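Local coordinates for polysaccharide biosynthesis protein CapD (Bacillus thuringiensis HD-771, PDB 6BWC) that probably acts as an NADP-dependent short-chain dehydrogenase-type enzyme on UDP-N-acetylglucosamine, at a step on the route to CMP-pseudaminic acid used in flagellin glycosylation, at residues D7-I12 / K31-R36; S74-I79 / Q119-V124; A115-K120 / G158-T163; Q283-P288 / A306-A311. The protein carries 2 engineered substitutions. All blocks are in the same frame, centred on the assembly; numbering follows the deposited sequence.

Contact 1: D7-I12 / K31-R36; sequences DKNVLI and KPKVVR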
loop_
_atom_site.group_PDB
_atom_site.type_symbol
_atom_site.label_atom_id
_atom_site.label_comp_id
_atom_site.label_asym_id
_atom_site.label_seq_id
_atom_site.Cartn_x
_atom_site.Cartn_y
_atom_site.Cartn_z
ATOM N N ASP C 7 1.105 37.131 10.964
ATOM C CA ASP C 7 1.975 36.256 11.709
ATOM C C ASP C 7 1.492 34.825 11.871
ATOM O O ASP C 7 1.803 34.167 12.863
ATOM C CB ASP C 7 2.300 36.902 13.049
ATOM C CG ASP C 7 3.699 37.371 13.091
ATOM O OD1 ASP C 7 4.005 38.336 12.333
ATOM O OD2 ASP C 7 4.493 36.724 13.832
ATOM N N LYS C 8 0.745 34.346 10.876
ATOM C CA LYS C 8 0.292 32.948 10.818
ATOM C C LYS C 8 1.053 32.150 9.735
ATOM O O LYS C 8 1.854 32.703 8.959
ATOM C CB LYS C 8 -1.231 32.882 10.574
ATOM C CG LYS C 8 -2.075 33.625 11.598
ATOM C CD LYS C 8 -2.009 32.992 12.985
ATOM C CE LYS C 8 -3.149 33.492 13.877
ATOM N NZ LYS C 8 -2.804 33.504 15.331
ATOM N N ASN C 9 0.800 30.844 9.728
ATOM C CA ASN C 9 1.354 29.901 8.765
ATOM C C ASN C 9 0.242 29.386 7.851
ATOM O O ASN C 9 -0.810 28.953 8.335
ATOM C CB ASN C 9 1.987 28.740 9.536
ATOM C CG ASN C 9 3.114 29.191 10.454
ATOM O OD1 ASN C 9 3.512 30.338 10.436
ATOM N ND2 ASN C 9 3.645 28.274 11.239
ATOM N N VAL C 10 0.455 29.423 6.537
ATOM C CA VAL C 10 -0.613 29.105 5.585
ATOM C C VAL C 10 -0.132 28.164 4.490
ATOM O O VAL C 10 0.920 28.408 3.890
ATOM C CB VAL C 10 -1.156 30.391 4.935
ATOM C CG1 VAL C 10 -2.210 30.066 3.870
ATOM C CG2 VAL C 10 -1.704 31.320 6.012
ATOM N N LEU C 11 -0.918 27.112 4.231
ATOM C CA LEU C 11 -0.701 26.200 3.102
ATOM C C LEU C 11 -1.773 26.459 2.043
ATOM O O LEU C 11 -2.972 26.403 2.362
ATOM C CB LEU C 11 -0.785 24.748 3.563
ATOM C CG LEU C 11 -0.458 23.640 2.562
ATOM C CD1 LEU C 11 1.008 23.598 2.150
ATOM C CD2 LEU C 11 -0.828 22.300 3.170
ATOM N N ILE C 12 -1.350 26.770 0.808
ATOM C CA ILE C 12 -2.253 26.808 -0.350
ATOM C C ILE C 12 -1.963 25.620 -1.221
ATOM O O ILE C 12 -1.145 25.704 -2.149
ATOM C CB ILE C 12 -2.112 28.064 -1.225
ATOM C CG1 ILE C 12 -2.145 29.335 -0.383
ATOM C CG2 ILE C 12 -3.253 28.105 -2.229
ATOM C CD1 ILE C 12 -1.836 30.576 -1.192
ATOM N N LYS C 31 0.534 39.887 5.621
ATOM C CA LYS C 31 1.866 39.782 6.207
ATOM C C LYS C 31 1.960 38.621 7.219
ATOM O O LYS C 31 2.124 38.839 8.400
ATOM C CB LYS C 31 2.260 41.141 6.808
ATOM C CG LYS C 31 3.761 41.416 6.828
ATOM C CD LYS C 31 4.267 41.991 5.510
ATOM C CE LYS C 31 4.004 43.487 5.357
ATOM N NZ LYS C 31 4.251 44.004 3.962
ATOM N N PRO C 32 1.838 37.373 6.741
ATOM C CA PRO C 32 1.878 36.177 7.580
ATOM C C PRO C 32 3.282 35.700 7.824
ATOM O O PRO C 32 4.203 36.138 7.128
ATOM C CB PRO C 32 1.172 35.142 6.708
ATOM C CG PRO C 32 1.614 35.494 5.326
ATOM C CD PRO C 32 1.720 37.003 5.316
ATOM N N LYS C 33 3.442 34.767 8.750
ATOM C CA LYS C 33 4.774 34.286 9.040
ATOM C C LYS C 33 5.379 33.616 7.822
ATOM O O LYS C 33 6.469 33.994 7.397
ATOM C CB LYS C 33 4.831 33.331 10.225
ATOM C CG LYS C 33 6.279 32.913 10.554
ATOM C CD LYS C 33 6.503 32.631 12.037
ATOM C CE LYS C 33 7.942 32.896 12.467
ATOM N NZ LYS C 33 8.034 32.927 13.956
ATOM N N VAL C 34 4.658 32.636 7.284
ATOM C CA VAL C 34 5.040 31.956 6.049
ATOM C C VAL C 34 3.776 31.570 5.315
ATOM O O VAL C 34 2.751 31.364 5.946
ATOM C CB VAL C 34 5.926 30.712 6.320
ATOM C CG1 VAL C 34 5.142 29.567 6.950
ATOM C CG2 VAL C 34 6.584 30.235 5.053
ATOM N N VAL C 35 3.856 31.514 3.990
ATOM C CA VAL C 35 2.836 30.902 3.144
ATOM C C VAL C 35 3.542 29.802 2.394
ATOM O O VAL C 35 4.615 30.036 1.858
ATOM C CB VAL C 35 2.268 31.883 2.085
ATOM C CG1 VAL C 35 1.137 31.227 1.282
ATOM C CG2 VAL C 35 1.773 33.173 2.745
ATOM N N ARG C 36 2.957 28.618 2.340
ATOM C CA ARG C 36 3.521 27.524 1.574
ATOM C C ARG C 36 2.720 27.303 0.294
ATOM O O ARG C 36 1.497 27.443 0.294
ATOM C CB ARG C 36 3.537 26.274 2.438
ATOM C CG ARG C 36 4.394 26.442 3.700
ATOM C CD ARG C 36 4.664 25.124 4.429
ATOM N NE ARG C 36 5.246 25.329 5.766
ATOM C CZ ARG C 36 5.212 24.443 6.766
ATOM N NH1 ARG C 36 4.619 23.265 6.628
ATOM N NH2 ARG C 36 5.743 24.723 7.940
#
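V10 is gripped from both ends by the neighbouring strand, its N donating to V34 O (3.1 Å) and its O receiving R36 N (2.6 Å), in a parallel pairing held mainly by backbone hydrogen bonds. I12 N closes the pairing on R36 O at 3.0 Å. K8 O accepts V34 N at 3.3 Å and a weak second bond from K33 N, and D7 N holds K31 O where the chain leaves helix 18-29. CA-H...O contacts from N9 CA to V34 O and from V35 CA to V10 O fill in between these bonds.

Apolar contacts occupy one face of the pairing. There V10, I12 and V35 gather; I12 CD1 lies 3.9 Å from V35 CG1, and both residues press on L24 of helix 18-29.

The other face, with N9, V34, L11 and R36, is mixed. N9 runs beside K33, pointing the same way, with CG anti to its own carbonyl carbon (chi1 -61°); this brings OD1 to 3.3 Å from K33 CB, while ND2 bonds N78 O. R36 CB meets L11 CD1 at 3.7 Å, and the extended chain beyond leads the guanidinium away to A75 O and into a salt bridge with E77.

Parallel strands 9-13 and 34-39, joined through helix 18-29, form the first beta-alpha-beta unit of a Rossmann fold, consistent with NADP bound near I12.

Contact 2: S74-I79 / Q119-V124; sequences SAMENI and QKVKKV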
loop_
_atom_site.group_PDB
_atom_site.type_symbol
_atom_site.label_atom_id
_atom_site.label_comp_id
_atom_site.label_asym_id
_atom_site.label_seq_id
_atom_site.Cartn_x
_atom_site.Cartn_y
_atom_site.Cartn_z
ATOM N N SER C 74 3.455 16.393 5.965
ATOM C CA SER C 74 4.611 17.219 6.331
ATOM C C SER C 74 4.543 18.633 5.818
ATOM O O SER C 74 5.207 19.497 6.366
ATOM C CB SER C 74 5.911 16.592 5.835
ATOM O OG SER C 74 5.831 16.278 4.451
ATOM N N ALA C 75 3.795 18.864 4.745
ATOM C CA ALA C 75 3.490 20.212 4.287
ATOM C C ALA C 75 2.618 20.932 5.271
ATOM O O ALA C 75 2.739 22.128 5.392
ATOM C CB ALA C 75 2.788 20.173 2.950
ATOM N N MET C 76 1.720 20.214 5.939
ATOM C CA MET C 76 0.852 20.807 6.985
ATOM C C MET C 76 1.476 21.038 8.382
ATOM O O MET C 76 0.816 21.582 9.277
ATOM C CB MET C 76 -0.429 19.971 7.162
ATOM C CG MET C 76 -1.409 20.117 6.023
ATOM S SD MET C 76 -2.971 19.353 6.437
ATOM C CE MET C 76 -3.637 19.215 4.781
ATOM N N GLU C 77 2.711 20.615 8.578
ATOM C CA GLU C 77 3.322 20.676 9.894
ATOM C C GLU C 77 3.237 22.089 10.475
ATOM O O GLU C 77 3.620 23.074 9.828
ATOM C CB GLU C 77 4.759 20.155 9.843
ATOM C CG GLU C 77 5.653 20.545 11.009
ATOM C CD GLU C 77 6.414 21.855 10.788
ATOM O OE1 GLU C 77 6.639 22.560 11.795
ATOM O OE2 GLU C 77 6.818 22.184 9.641
ATOM N N ASN C 78 2.674 22.152 11.686
ATOM C CA ASN C 78 2.545 23.384 12.464
ATOM C C ASN C 78 1.876 24.548 11.689
ATOM O O ASN C 78 2.075 25.722 12.010
ATOM C CB ASN C 78 3.924 23.734 13.076
ATOM C CG ASN C 78 3.971 25.097 13.762
ATOM O OD1 ASN C 78 3.275 25.341 14.738
ATOM N ND2 ASN C 78 4.793 25.984 13.241
ATOM N N ILE C 79 1.026 24.195 10.723
ATOM C CA ILE C 79 0.302 25.174 9.908
ATOM C C ILE C 79 -1.078 25.460 10.469
ATOM O O ILE C 79 -1.701 24.601 11.092
ATOM C CB ILE C 79 0.306 24.794 8.403
ATOM C CG1 ILE C 79 1.294 25.729 7.718
ATOM C CG2 ILE C 79 -1.053 24.933 7.723
ATOM C CD1 ILE C 79 1.783 25.236 6.399
ATOM N N GLN C 119 -2.400 17.142 12.217
ATOM C CA GLN C 119 -1.496 18.271 12.542
ATOM C C GLN C 119 -2.138 19.417 13.351
ATOM O O GLN C 119 -1.488 20.453 13.612
ATOM C CB GLN C 119 -0.858 18.823 11.262
ATOM C CG GLN C 119 0.097 17.839 10.614
ATOM C CD GLN C 119 1.482 17.855 11.233
ATOM O OE1 GLN C 119 1.663 18.279 12.379
ATOM N NE2 GLN C 119 2.484 17.425 10.459
ATOM N N LYS C 120 -3.398 19.225 13.752
ATOM C CA LYS C 120 -4.127 20.180 14.584
ATOM C C LYS C 120 -4.172 21.572 13.944
ATOM O O LYS C 120 -3.932 22.588 14.598
ATOM C CB LYS C 120 -3.518 20.217 15.977
ATOM C CG LYS C 120 -3.286 18.825 16.524
ATOM C CD LYS C 120 -2.959 18.827 18.013
ATOM C CE LYS C 120 -3.308 17.489 18.661
ATOM N NZ LYS C 120 -3.907 17.677 20.009
ATOM N N VAL C 121 -4.457 21.564 12.641
ATOM C CA VAL C 121 -4.730 22.753 11.843
ATOM C C VAL C 121 -5.976 23.458 12.410
ATOM O O VAL C 121 -6.846 22.811 12.991
ATOM C CB VAL C 121 -4.935 22.321 10.365
ATOM C CG1 VAL C 121 -5.649 23.367 9.522
ATOM C CG2 VAL C 121 -3.600 21.945 9.743
ATOM N N LYS C 122 -6.062 24.774 12.243
ATOM C CA LYS C 122 -7.229 25.523 12.712
ATOM C C LYS C 122 -8.449 25.379 11.781
ATOM O O LYS C 122 -9.529 24.997 12.245
ATOM C CB LYS C 122 -6.882 26.990 12.963
ATOM C CG LYS C 122 -5.769 27.147 13.985
ATOM C CD LYS C 122 -5.855 28.453 14.759
ATOM C CE LYS C 122 -4.752 28.557 15.804
ATOM N NZ LYS C 122 -3.406 28.817 15.195
ATOM N N LYS C 123 -8.271 25.692 10.494
ATOM C CA LYS C 123 -9.351 25.631 9.505
ATOM C C LYS C 123 -8.862 25.186 8.142
ATOM O O LYS C 123 -7.701 25.378 7.784
ATOM C CB LYS C 123 -10.011 26.995 9.307
ATOM C CG LYS C 123 -10.515 27.681 10.569
ATOM C CD LYS C 123 -11.278 28.950 10.190
ATOM C CE LYS C 123 -11.928 29.700 11.355
ATOM N NZ LYS C 123 -12.966 30.636 10.820
ATOM N N VAL C 124 -9.808 24.631 7.386
ATOM C CA VAL C 124 -9.626 24.211 6.006
ATOM C C VAL C 124 -10.795 24.724 5.191
ATOM O O VAL C 124 -11.947 24.610 5.620
ATOM C CB VAL C 124 -9.667 22.691 5.883
ATOM C CG1 VAL C 124 -9.398 22.256 4.441
ATOM C CG2 VAL C 124 -8.686 22.076 6.864
#
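Q119 lays its side chain along M76 and E77, while V121 packs against I79 and the sulfur of M76. The closely packed part begins with the amide of Q119. Its chain turns at the CB-CG bond (chi2 -83°), which folds the amide back along the backbone of the type II turn M76-I79 and brings NE2 to 3.4 Å from E77 CA and 3.6 Å from E77 CB. Nearer the main chain, Q119 CB stands 3.8 Å from M76 O, and Q119 CG approaches M76 CB. Deeper in, V121 CG2 makes an apolar patch with M76 SD (4.2 Å) and I79 CG2 (4.4 Å), and also lies 3.5 Å from the carbonyl oxygen I79 O; M76 carries the patch on to V112 and A115 of helix 98-118.

The outer side is looser. N78 is exposed and comes no closer than 4.1 Å, from its backbone N to Q119 OE1. E77 turns its carboxylate away from Q119, where OE1 bonds S159 of a second subunit.

No hydrogen bond spans the two segments. M76 O is used within its own turn by I79 N, and Q119 NE2 donates to F73 O just ahead of 74-79. The junction is therefore held by van der Waals contact and apolar burial, with its polar ends spent on neighbours: F73 fixes the amide of Q119, and E77 carries the turn into the subunit interface.

Contact 3: A115-K120 / G158-T163; sequences AAIAQK and GSSETT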
loop_
_atom_site.group_PDB
_atom_site.type_symbol
_atom_site.label_atom_id
_atom_site.label_comp_id
_atom_site.label_asym_id
_atom_site.label_seq_id
_atom_site.Cartn_x
_atom_site.Cartn_y
_atom_site.Cartn_z
ATOM N N ALA C 115 -4.933 14.527 7.281
ATOM C CA ALA C 115 -3.685 15.215 7.597
ATOM C C ALA C 115 -3.883 16.482 8.433
ATOM O O ALA C 115 -3.029 16.828 9.280
ATOM C CB ALA C 115 -2.958 15.585 6.315
ATOM N N ALA C 116 -4.979 17.196 8.145
ATOM C CA ALA C 116 -5.314 18.445 8.808
ATOM C C ALA C 116 -5.737 18.211 10.258
ATOM O O ALA C 116 -5.340 18.975 11.162
ATOM C CB ALA C 116 -6.406 19.148 8.030
ATOM N N ILE C 117 -6.521 17.148 10.476
ATOM C CA ILE C 117 -6.852 16.702 11.838
ATOM C C ILE C 117 -5.595 16.292 12.584
ATOM O O ILE C 117 -5.411 16.703 13.715
ATOM C CB ILE C 117 -7.870 15.542 11.840
ATOM C CG1 ILE C 117 -9.236 16.067 11.381
ATOM C CG2 ILE C 117 -7.983 14.895 13.223
ATOM C CD1 ILE C 117 -10.159 14.997 10.862
ATOM N N ALA C 118 -4.733 15.507 11.938
ATOM C CA ALA C 118 -3.516 14.979 12.579
ATOM C C ALA C 118 -2.534 16.074 13.010
ATOM O O ALA C 118 -1.924 15.943 14.061
ATOM C CB ALA C 118 -2.821 13.956 11.680
ATOM N N GLN C 119 -2.400 17.142 12.217
ATOM C CA GLN C 119 -1.496 18.271 12.542
ATOM C C GLN C 119 -2.138 19.417 13.351
ATOM O O GLN C 119 -1.488 20.453 13.612
ATOM C CB GLN C 119 -0.858 18.823 11.262
ATOM C CG GLN C 119 0.097 17.839 10.614
ATOM C CD GLN C 119 1.482 17.855 11.233
ATOM O OE1 GLN C 119 1.663 18.279 12.379
ATOM N NE2 GLN C 119 2.484 17.425 10.459
ATOM N N LYS C 120 -3.398 19.225 13.752
ATOM C CA LYS C 120 -4.127 20.180 14.584
ATOM C C LYS C 120 -4.172 21.572 13.944
ATOM O O LYS C 120 -3.932 22.588 14.598
ATOM C CB LYS C 120 -3.518 20.217 15.977
ATOM C CG LYS C 120 -3.286 18.825 16.524
ATOM C CD LYS C 120 -2.959 18.827 18.013
ATOM C CE LYS C 120 -3.308 17.489 18.661
ATOM N NZ LYS C 120 -3.907 17.677 20.009
ATOM N N GLY C 158 -14.971 14.987 16.401
ATOM C CA GLY C 158 -14.783 14.400 17.694
ATOM C C GLY C 158 -14.368 15.493 18.641
ATOM O O GLY C 158 -15.187 16.300 19.080
ATOM N N SER C 159 -13.086 15.513 18.952
ATOM C CA SER C 159 -12.527 16.479 19.850
ATOM C C SER C 159 -11.503 17.346 19.157
ATOM O O SER C 159 -10.826 18.131 19.817
ATOM C CB SER C 159 -11.895 15.744 21.019
ATOM O OG SER C 159 -12.048 16.530 22.181
ATOM N N SER C 160 -11.391 17.200 17.832
ATOM C CA SER C 160 -10.507 18.016 17.006
ATOM C C SER C 160 -11.109 19.432 17.011
ATOM O O SER C 160 -12.347 19.592 16.949
ATOM C CB SER C 160 -10.392 17.412 15.582
ATOM O OG SER C 160 -9.823 18.286 14.627
ATOM N N GLU C 161 -10.245 20.440 17.158
ATOM C CA GLU C 161 -10.646 21.825 17.006
ATOM C C GLU C 161 -10.670 22.233 15.542
ATOM O O GLU C 161 -11.187 23.304 15.238
ATOM C CB GLU C 161 -9.697 22.766 17.772
ATOM C CG GLU C 161 -9.519 22.476 19.258
ATOM C CD GLU C 161 -10.829 22.431 20.070
ATOM O OE1 GLU C 161 -10.770 21.907 21.207
ATOM O OE2 GLU C 161 -11.914 22.899 19.624
ATOM N N THR C 162 -10.101 21.405 14.652
ATOM C CA THR C 162 -10.012 21.701 13.208
ATOM C C THR C 162 -11.376 21.893 12.549
ATOM O O THR C 162 -12.222 21.047 12.636
ATOM C CB THR C 162 -9.263 20.594 12.423
ATOM O OG1 THR C 162 -7.928 20.491 12.905
ATOM C CG2 THR C 162 -9.194 20.913 10.936
ATOM N N THR C 163 -11.539 22.985 11.832
ATOM C CA THR C 163 -12.806 23.359 11.233
ATOM C C THR C 163 -12.787 23.018 9.730
ATOM O O THR C 163 -11.740 23.118 9.111
ATOM C CB THR C 163 -13.037 24.849 11.531
ATOM O OG1 THR C 163 -14.166 24.960 12.394
ATOM C CG2 THR C 163 -13.247 25.706 10.257
#
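T162 and S160 turn their side chains toward the last turn of helix 98-118, where A116 and I117 receive them. The T162 rotamer sets OG1 beside its own backbone N (chi1 -62°), leaving CG2 anti to that N. With this rotation the methyl faces A116, CG2 lying 4.4 Å from A116 CB, while the hydroxyl lies beside the helix end, OG1 being 3.5 Å from A116 O and 4.0 Å from K120 C. Neither is a bond. The polar partner of T162 OG1 is V121 O, just past the helix segment, so the threonine ties itself to the chain that enters strand 123-129.

S160 adopts the other arrangement, with OG swung opposite its backbone N (chi1 166°). From there the oxygen accepts T162 N at 3.1 Å, making an ST turn, and it also faces I117. Both branches of that isoleucine reach it: CG1 stands 4.0 Å and CG2 4.1 Å from S160 OG, both carbons approaching the oxygen from the same side. K120 meets T162 through its backbone carbonyl carbon.

Positive phi at K120 ends the helix in a Schellman motif, and its amide bonds back to I117 O at 3.2 Å. A helix terminating beside the loop that leads into the adjacent parallel strand, 163-169 next to 123-129, fits the alternating alpha/beta build of the Rossmann-type fold.

Contact 4: Q283-P288 / A306-A311; sequences QAFELP and AKRAKA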
loop_
_atom_site.group_PDB
_atom_site.type_symbol
_atom_site.label_atom_id
_atom_site.label_comp_id
_atom_site.label_asym_id
_atom_site.label_seq_id
_atom_site.Cartn_x
_atom_site.Cartn_y
_atom_site.Cartn_z
ATOM N N GLN C 283 -33.058 25.516 3.484
ATOM C CA GLN C 283 -32.257 25.761 4.719
ATOM C C GLN C 283 -31.225 26.870 4.580
ATOM O O GLN C 283 -30.624 27.252 5.595
ATOM C CB GLN C 283 -31.524 24.509 5.270
ATOM C CG GLN C 283 -31.509 23.255 4.415
ATOM C CD GLN C 283 -32.808 22.478 4.535
ATOM O OE1 GLN C 283 -33.316 22.282 5.635
ATOM N NE2 GLN C 283 -33.349 22.031 3.417
ATOM N N ALA C 284 -31.022 27.375 3.361
ATOM C CA ALA C 284 -29.942 28.326 3.071
ATOM C C ALA C 284 -30.189 29.773 3.567
ATOM O O ALA C 284 -31.309 30.263 3.550
ATOM C CB ALA C 284 -29.665 28.319 1.572
ATOM N N PHE C 285 -29.133 30.455 3.999
ATOM C CA PHE C 285 -29.215 31.859 4.422
ATOM C C PHE C 285 -28.781 32.822 3.313
ATOM O O PHE C 285 -27.894 32.498 2.540
ATOM C CB PHE C 285 -28.397 32.053 5.701
ATOM C CG PHE C 285 -28.941 31.268 6.864
ATOM C CD1 PHE C 285 -29.940 31.801 7.692
ATOM C CD2 PHE C 285 -28.514 29.964 7.106
ATOM C CE1 PHE C 285 -30.476 31.060 8.752
ATOM C CE2 PHE C 285 -29.047 29.215 8.164
ATOM C CZ PHE C 285 -30.027 29.765 8.985
ATOM N N GLU C 286 -29.434 33.981 3.207
ATOM C CA GLU C 286 -29.019 35.044 2.283
ATOM C C GLU C 286 -28.321 36.149 3.035
ATOM O O GLU C 286 -28.785 36.584 4.084
ATOM C CB GLU C 286 -30.203 35.676 1.573
ATOM C CG GLU C 286 -30.564 34.987 0.292
ATOM C CD GLU C 286 -31.541 35.769 -0.552
ATOM O OE1 GLU C 286 -32.537 35.182 -1.062
ATOM O OE2 GLU C 286 -31.283 36.972 -0.730
ATOM N N LEU C 287 -27.190 36.580 2.481
ATOM C CA LEU C 287 -26.532 37.840 2.816
ATOM C C LEU C 287 -26.658 38.712 1.557
ATOM O O LEU C 287 -27.061 38.213 0.478
ATOM C CB LEU C 287 -25.048 37.611 3.171
ATOM C CG LEU C 287 -24.712 36.940 4.514
ATOM C CD1 LEU C 287 -23.259 36.473 4.524
ATOM C CD2 LEU C 287 -24.971 37.856 5.709
ATOM N N PRO C 288 -26.334 40.013 1.682
ATOM C CA PRO C 288 -26.308 40.870 0.509
ATOM C C PRO C 288 -25.749 40.188 -0.761
ATOM O O PRO C 288 -26.477 40.037 -1.739
ATOM C CB PRO C 288 -25.420 42.052 0.969
ATOM C CG PRO C 288 -25.362 41.995 2.476
ATOM C CD PRO C 288 -26.200 40.819 2.911
ATOM N N ALA C 306 -30.273 36.425 11.291
ATOM C CA ALA C 306 -29.790 35.554 10.212
ATOM C C ALA C 306 -30.896 35.253 9.171
ATOM O O ALA C 306 -31.839 34.497 9.452
ATOM C CB ALA C 306 -29.226 34.260 10.797
ATOM N N LYS C 307 -30.760 35.830 7.971
ATOM C CA LYS C 307 -31.848 35.868 6.968
ATOM C C LYS C 307 -32.042 34.546 6.181
ATOM O O LYS C 307 -31.104 34.042 5.585
ATOM C CB LYS C 307 -31.628 37.037 5.983
ATOM C CG LYS C 307 -32.901 37.449 5.239
ATOM C CD LYS C 307 -32.667 37.957 3.814
ATOM C CE LYS C 307 -33.928 37.780 2.963
ATOM N NZ LYS C 307 -33.828 38.314 1.574
ATOM N N ARG C 308 -33.263 34.009 6.178
ATOM C CA ARG C 308 -33.573 32.805 5.405
ATOM C C ARG C 308 -33.796 33.218 3.971
ATOM O O ARG C 308 -34.379 34.252 3.699
ATOM C CB ARG C 308 -34.807 32.072 5.924
ATOM C CG ARG C 308 -34.540 31.010 6.973
ATOM C CD ARG C 308 -35.763 30.838 7.867
ATOM N NE ARG C 308 -35.829 29.548 8.560
ATOM C CZ ARG C 308 -36.719 29.228 9.519
ATOM N NH1 ARG C 308 -37.641 30.100 9.942
ATOM N NH2 ARG C 308 -36.685 28.017 10.077
ATOM N N ALA C 309 -33.319 32.383 3.060
ATOM C CA ALA C 309 -33.336 32.665 1.633
ATOM C C ALA C 309 -34.675 32.253 1.104
ATOM O O ALA C 309 -35.405 31.530 1.786
ATOM C CB ALA C 309 -32.241 31.871 0.936
ATOM N N LYS C 310 -34.990 32.683 -0.116
ATOM C CA LYS C 310 -36.192 32.184 -0.795
ATOM C C LYS C 310 -35.946 30.747 -1.302
ATOM O O LYS C 310 -34.805 30.407 -1.635
ATOM C CB LYS C 310 -36.621 33.121 -1.938
ATOM C CG LYS C 310 -38.117 33.050 -2.256
ATOM C CD LYS C 310 -38.989 33.719 -1.185
ATOM C CE LYS C 310 -40.269 32.919 -0.890
ATOM N NZ LYS C 310 -41.341 33.725 -0.216
ATOM N N ALA C 311 -36.996 29.910 -1.335
ATOM C CA ALA C 311 -36.926 28.570 -1.966
ATOM C C ALA C 311 -36.801 28.711 -3.480
ATOM O O ALA C 311 -36.700 29.816 -4.000
ATOM C CB ALA C 311 -38.153 27.732 -1.633
#
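F285 keeps its ring beside its own backbone N (chi1 -64°) and K307 swings CG opposite its N (chi1 -160°), rotations that set the ring edge against the chain of A306 and K307 and lay the lysine along E286. The backbones meet in a single beta bridge, F285 with R308, on the short strand 285-286, outermost in the large mixed sheet of this chain. Two hydrogen bonds flank it: E286 N donates to K307 O at 2.9 Å, and A309 N to A284 O at 3.0 Å. K307 O is also approached by F285 CA, as a CA-H...O contact.

Around the phenyl ring, A306 O lies in plane at the edge, 3.7 Å from F285 CD1, while A306 CB comes to 4.0 Å from F285 CE1. K307, bent at its CB-CG torsion, runs beside E286 and points the same way, but the resulting salt bridge, E286 OE2 to K307 NZ, is long at 3.7 Å. The stronger partner of E286 OE2 is K230, which makes a salt bridge to it from outside the two segments.

The contact lies at the protein surface, although A284 is buried against strand 290-293, touching I293, while A309 touches F291 of the same strand. Two alanines thus fill the inner side, where A284 CB stands 4.4 Å from A309 CB and the methyl of A309 also rests 3.6 Å from E286 CG.

In the fold
From the N terminus, contact 1 closes the short excursion through helix 18-29 and joins two parallel strands of the large sheet. Contact 2 opens after it and spans a longer loop, whose helices 91-96 and 98-118 return the chain beside helix 69-75. Contact 3 starts just before contact 2 ends, the two sharing Q119 and K120, and its own loop runs on through strand 123-129 and helix 138-156, so these loops follow one another, overlapping only there. Contacts 1 and 2 touch, as do 2 and 3, making a continuous chain of contacts. Contact 4, with its centre about 33 Å from that of contact 1, closes a separate loop at the sheet edge formed by strand 285-286.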